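Local coordinates for protein CT253 (Chlamydia trachomatis serovar L2, PDB 6UXC) that is of unknown function but is probably exported and anchored to a membrane as a lipoprotein of this intracellular bacterium, at residues L37-R51 and D150-D162. Residues are numbered along the deposited sequence; the frame is centred on the assembly and turned at random.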
# COMPACT_ATOMS: atom_id res chain seq x y z
N LEU A 37 -18.62 1.26 -5.37
CA LEU A 37 -17.95 2.40 -4.78
C LEU A 37 -17.74 3.49 -5.81
O LEU A 37 -17.35 3.20 -6.94
CB LEU A 37 -16.59 2.00 -4.22
CG LEU A 37 -16.55 1.51 -2.78
CD1 LEU A 37 -15.11 1.50 -2.36
CD2 LEU A 37 -17.40 2.38 -1.85
N PRO A 38 -17.96 4.75 -5.43
CA PRO A 38 -17.72 5.86 -6.35
C PRO A 38 -16.25 6.24 -6.50
O PRO A 38 -15.96 7.28 -7.09
CB PRO A 38 -18.52 7.01 -5.73
CG PRO A 38 -18.50 6.72 -4.28
CD PRO A 38 -18.55 5.21 -4.16
N TRP A 39 -15.32 5.43 -6.00
CA TRP A 39 -13.92 5.66 -6.24
C TRP A 39 -13.23 4.32 -6.38
O TRP A 39 -13.78 3.27 -6.05
CB TRP A 39 -13.26 6.52 -5.13
CG TRP A 39 -13.01 5.78 -3.82
CD1 TRP A 39 -11.86 5.13 -3.44
CD2 TRP A 39 -13.93 5.63 -2.73
NE1 TRP A 39 -12.03 4.57 -2.18
CE2 TRP A 39 -13.27 4.88 -1.72
CE3 TRP A 39 -15.22 6.07 -2.50
CZ2 TRP A 39 -13.90 4.54 -0.51
CZ3 TRP A 39 -15.83 5.74 -1.30
CH2 TRP A 39 -15.16 4.98 -0.32
N ASN A 40 -11.99 4.37 -6.87
CA ASN A 40 -11.18 3.18 -7.09
C ASN A 40 -10.35 2.88 -5.85
O ASN A 40 -9.55 3.71 -5.42
CB ASN A 40 -10.28 3.42 -8.30
CG ASN A 40 -9.39 2.26 -8.59
OD1 ASN A 40 -8.19 2.30 -8.32
ND2 ASN A 40 -9.97 1.21 -9.16
N LEU A 41 -10.55 1.69 -5.26
CA LEU A 41 -9.85 1.35 -4.03
C LEU A 41 -8.34 1.38 -4.21
O LEU A 41 -7.61 1.93 -3.37
CB LEU A 41 -10.31 -0.02 -3.56
CG LEU A 41 -10.23 -0.35 -2.09
CD1 LEU A 41 -11.10 0.59 -1.19
CD2 LEU A 41 -10.66 -1.79 -1.93
N GLN A 42 -7.84 0.81 -5.31
CA GLN A 42 -6.40 0.87 -5.59
C GLN A 42 -5.90 2.30 -5.60
O GLN A 42 -4.81 2.60 -5.08
CB GLN A 42 -6.08 0.23 -6.94
CG GLN A 42 -5.97 -1.25 -6.92
N ALA A 43 -6.68 3.22 -6.18
CA ALA A 43 -6.21 4.59 -6.25
C ALA A 43 -6.17 5.23 -4.87
O ALA A 43 -5.23 5.97 -4.54
CB ALA A 43 -7.09 5.41 -7.19
N GLU A 44 -7.20 4.98 -4.04
CA GLU A 44 -7.17 5.47 -2.67
C GLU A 44 -5.95 4.94 -1.94
O GLU A 44 -5.23 5.69 -1.27
CB GLU A 44 -8.44 5.06 -1.92
CG GLU A 44 -8.36 5.37 -0.39
CD GLU A 44 -9.40 4.64 0.45
OE1 GLU A 44 -10.24 3.88 -0.11
OE2 GLU A 44 -9.32 4.84 1.70
N PHE A 45 -5.76 3.62 -1.99
CA PHE A 45 -4.65 3.05 -1.23
C PHE A 45 -3.31 3.60 -1.71
O PHE A 45 -2.42 3.88 -0.91
CB PHE A 45 -4.66 1.53 -1.31
CG PHE A 45 -5.61 0.85 -0.32
CD1 PHE A 45 -6.93 1.26 -0.20
CD2 PHE A 45 -5.16 -0.19 0.46
CE1 PHE A 45 -7.79 0.61 0.71
CE2 PHE A 45 -5.99 -0.83 1.37
CZ PHE A 45 -7.33 -0.44 1.47
N SER A 46 -3.13 3.73 -3.03
CA SER A 46 -1.87 4.27 -3.53
C SER A 46 -1.62 5.67 -3.00
O SER A 46 -0.51 6.00 -2.56
CB SER A 46 -1.87 4.29 -5.05
OG SER A 46 -1.88 2.98 -5.59
N GLU A 47 -2.63 6.52 -3.08
CA GLU A 47 -2.44 7.90 -2.66
C GLU A 47 -2.21 8.00 -1.16
O GLU A 47 -1.34 8.74 -0.70
CB GLU A 47 -3.65 8.75 -3.05
CG GLU A 47 -3.44 10.18 -2.58
CD GLU A 47 -4.48 11.14 -3.11
OE1 GLU A 47 -4.90 12.03 -2.35
OE2 GLU A 47 -4.88 10.98 -4.28
N GLU A 48 -3.01 7.26 -0.37
CA GLU A 48 -2.92 7.40 1.07
C GLU A 48 -1.61 6.84 1.61
O GLU A 48 -1.02 7.40 2.54
CB GLU A 48 -4.12 6.72 1.73
CG GLU A 48 -5.47 7.44 1.48
CD GLU A 48 -5.55 8.80 2.16
OE1 GLU A 48 -4.86 9.02 3.19
OE2 GLU A 48 -6.31 9.66 1.68
N ILE A 49 -1.13 5.74 1.03
CA ILE A 49 0.17 5.23 1.45
C ILE A 49 1.27 6.16 0.96
O ILE A 49 2.21 6.48 1.70
CB ILE A 49 0.39 3.79 0.96
CG1 ILE A 49 -0.63 2.87 1.63
CG2 ILE A 49 1.80 3.35 1.27
CD1 ILE A 49 -0.82 1.54 0.89
N SER A 50 1.15 6.64 -0.27
CA SER A 50 2.16 7.56 -0.78
C SER A 50 2.24 8.82 0.06
O SER A 50 3.33 9.28 0.40
CB SER A 50 1.88 7.89 -2.26
OG SER A 50 2.79 8.90 -2.75
N ARG A 51 1.09 9.39 0.43
CA ARG A 51 1.12 10.59 1.25
C ARG A 51 1.85 10.34 2.57
O ARG A 51 2.56 11.21 3.09
CB ARG A 51 -0.29 11.11 1.53
CG ARG A 51 -0.92 11.85 0.37
CD ARG A 51 -2.36 12.25 0.69
NE ARG A 51 -3.00 12.93 -0.42
CZ ARG A 51 -2.92 14.24 -0.65
NH1 ARG A 51 -2.23 15.02 0.15
NH2 ARG A 51 -3.56 14.76 -1.68
N ASP A 150 -23.00 5.14 3.94
CA ASP A 150 -23.29 5.86 2.71
C ASP A 150 -21.96 6.36 2.15
O ASP A 150 -21.50 7.45 2.49
CB ASP A 150 -24.25 7.01 2.96
CG ASP A 150 -24.75 7.65 1.67
OD1 ASP A 150 -24.02 7.57 0.66
OD2 ASP A 150 -25.86 8.25 1.70
N TYR A 151 -21.34 5.53 1.32
CA TYR A 151 -20.04 5.87 0.73
C TYR A 151 -20.16 6.75 -0.50
O TYR A 151 -19.14 7.07 -1.12
CB TYR A 151 -19.26 4.59 0.43
CG TYR A 151 -18.96 3.92 1.74
CD1 TYR A 151 -18.10 4.53 2.65
CD2 TYR A 151 -19.58 2.74 2.09
CE1 TYR A 151 -17.84 3.96 3.89
CE2 TYR A 151 -19.33 2.16 3.32
CZ TYR A 151 -18.45 2.76 4.21
OH TYR A 151 -18.24 2.19 5.45
N HIS A 152 -21.37 7.18 -0.84
CA HIS A 152 -21.51 8.26 -1.80
C HIS A 152 -21.63 9.62 -1.10
O HIS A 152 -21.03 10.60 -1.56
CB HIS A 152 -22.70 7.95 -2.72
CG HIS A 152 -22.50 6.69 -3.52
ND1 HIS A 152 -22.73 5.43 -3.01
CD2 HIS A 152 -22.06 6.49 -4.79
CE1 HIS A 152 -22.45 4.52 -3.92
NE2 HIS A 152 -22.04 5.14 -5.01
N ARG A 153 -22.34 9.69 0.02
CA ARG A 153 -22.35 10.93 0.80
C ARG A 153 -21.02 11.15 1.52
O ARG A 153 -20.53 12.28 1.63
CB ARG A 153 -23.50 10.90 1.81
CG ARG A 153 -23.69 12.22 2.56
N TYR A 154 -20.42 10.07 2.03
CA TYR A 154 -19.24 10.16 2.89
C TYR A 154 -18.13 9.26 2.37
O TYR A 154 -17.57 8.45 3.09
CB TYR A 154 -19.58 9.77 4.33
CG TYR A 154 -20.79 10.45 4.92
CD1 TYR A 154 -20.80 11.82 5.16
CD2 TYR A 154 -21.91 9.72 5.27
CE1 TYR A 154 -21.90 12.45 5.71
CE2 TYR A 154 -23.02 10.35 5.83
CZ TYR A 154 -23.00 11.70 6.05
OH TYR A 154 -24.10 12.33 6.59
N GLY A 155 -17.83 9.39 1.08
CA GLY A 155 -16.81 8.58 0.45
C GLY A 155 -15.43 9.22 0.55
O GLY A 155 -15.28 10.33 1.05
N TRP A 156 -14.43 8.48 0.09
CA TRP A 156 -13.04 8.93 0.18
C TRP A 156 -12.90 10.35 -0.34
O TRP A 156 -13.44 10.69 -1.40
CB TRP A 156 -12.13 7.98 -0.60
CG TRP A 156 -10.70 8.39 -0.59
CD1 TRP A 156 -9.94 8.67 0.51
CD2 TRP A 156 -9.85 8.56 -1.72
NE1 TRP A 156 -8.66 9.02 0.12
CE2 TRP A 156 -8.59 8.95 -1.24
CE3 TRP A 156 -10.04 8.42 -3.09
CZ2 TRP A 156 -7.51 9.20 -2.09
CZ3 TRP A 156 -8.97 8.68 -3.94
CH2 TRP A 156 -7.73 9.06 -3.44
N ARG A 157 -12.18 11.17 0.43
CA ARG A 157 -11.92 12.58 0.19
C ARG A 157 -12.94 13.47 0.89
O ARG A 157 -12.58 14.53 1.41
CB ARG A 157 -11.88 12.91 -1.30
CG ARG A 157 -10.78 12.17 -2.06
CD ARG A 157 -10.22 13.09 -3.11
NE ARG A 157 -9.35 12.43 -4.07
CZ ARG A 157 -8.02 12.40 -3.98
NH1 ARG A 157 -7.39 12.97 -2.96
NH2 ARG A 157 -7.32 11.79 -4.93
N SER A 158 -14.21 13.06 0.90
CA SER A 158 -15.22 13.84 1.61
C SER A 158 -14.78 14.04 3.06
O SER A 158 -13.94 13.29 3.57
CB SER A 158 -16.58 13.14 1.54
OG SER A 158 -16.74 12.27 2.64
N LYS A 159 -15.33 15.07 3.71
CA LYS A 159 -14.87 15.43 5.05
C LYS A 159 -14.96 14.24 6.01
O LYS A 159 -14.01 13.95 6.75
CB LYS A 159 -15.70 16.60 5.59
N ASN A 160 -16.08 13.54 5.98
CA ASN A 160 -16.43 12.60 7.04
C ASN A 160 -16.10 11.16 6.71
O ASN A 160 -16.53 10.26 7.43
CB ASN A 160 -17.92 12.72 7.36
CG ASN A 160 -18.31 14.13 7.72
OD1 ASN A 160 -19.16 14.73 7.08
ND2 ASN A 160 -17.67 14.67 8.76
N PHE A 161 -15.34 10.91 5.64
CA PHE A 161 -15.00 9.52 5.32
C PHE A 161 -14.30 8.86 6.50
O PHE A 161 -14.53 7.68 6.80
CB PHE A 161 -14.12 9.46 4.07
CG PHE A 161 -13.68 8.07 3.72
CD1 PHE A 161 -14.63 7.10 3.43
CD2 PHE A 161 -12.33 7.73 3.65
CE1 PHE A 161 -14.26 5.81 3.10
CE2 PHE A 161 -11.95 6.44 3.32
CZ PHE A 161 -12.91 5.48 3.03
N ASP A 162 -13.41 9.59 7.16
CA ASP A 162 -12.63 9.00 8.23
C ASP A 162 -13.49 8.63 9.44
O ASP A 162 -12.98 7.97 10.35
CB ASP A 162 -11.50 9.97 8.61
CG ASP A 162 -10.46 10.17 7.48
OD1 ASP A 162 -10.50 9.44 6.46
OD2 ASP A 162 -9.60 11.06 7.62
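Trp-156, on the loop between strand 131-143 and helix 165-184, lays its indole against Glu-44 in the first half of helix 41-55. The aliphatic stem of Glu-44 passes over one indole face, CG standing 3.6 Å from the centroid of the five-membered ring in a CH-pi contact; the opposite face carries CG of Arg-157. At the rim, Trp-156 NE1 gives Glu-48 OE2 a nearly straight hydrogen bond (2.9 Å, 171°) lying in the ring plane, which fixes the rotation of the indole; Glu-48 OE1 is salt-bridged to Arg-52, so both carboxylate oxygens are held. The backbone sets Trp-156 CB over the Trp-39 five-membered ring, 3.6 Å from its centroid, and chi1 of 179° sends the indole on toward Glu-44 and Glu-48. Trp-39 CH2 reaches Phe-161 CE1 at 3.6 Å, completing an aromatic cluster, and Trp-39 NE1 bonds to Glu-44 OE1, tying the residues before the helix to it, while Glu-44 OE2 turns to His-170 of helix 165-184. Nearer the start of both segments, Pro-38 CD lies over one face of the His-152 ring.

Arg-157 grips Glu-47 end-on: NH1 meets OE1 and NH2 meets OE2, both at 2.7 Å. Arg-51 takes the same OE1 side-on through NE and NH2. Shared by two arginines, Glu-47 probably stays ionised, although Arg-157 is poorly ordered; apolar indole faces and one acid-bound N-H thus join helix to loop.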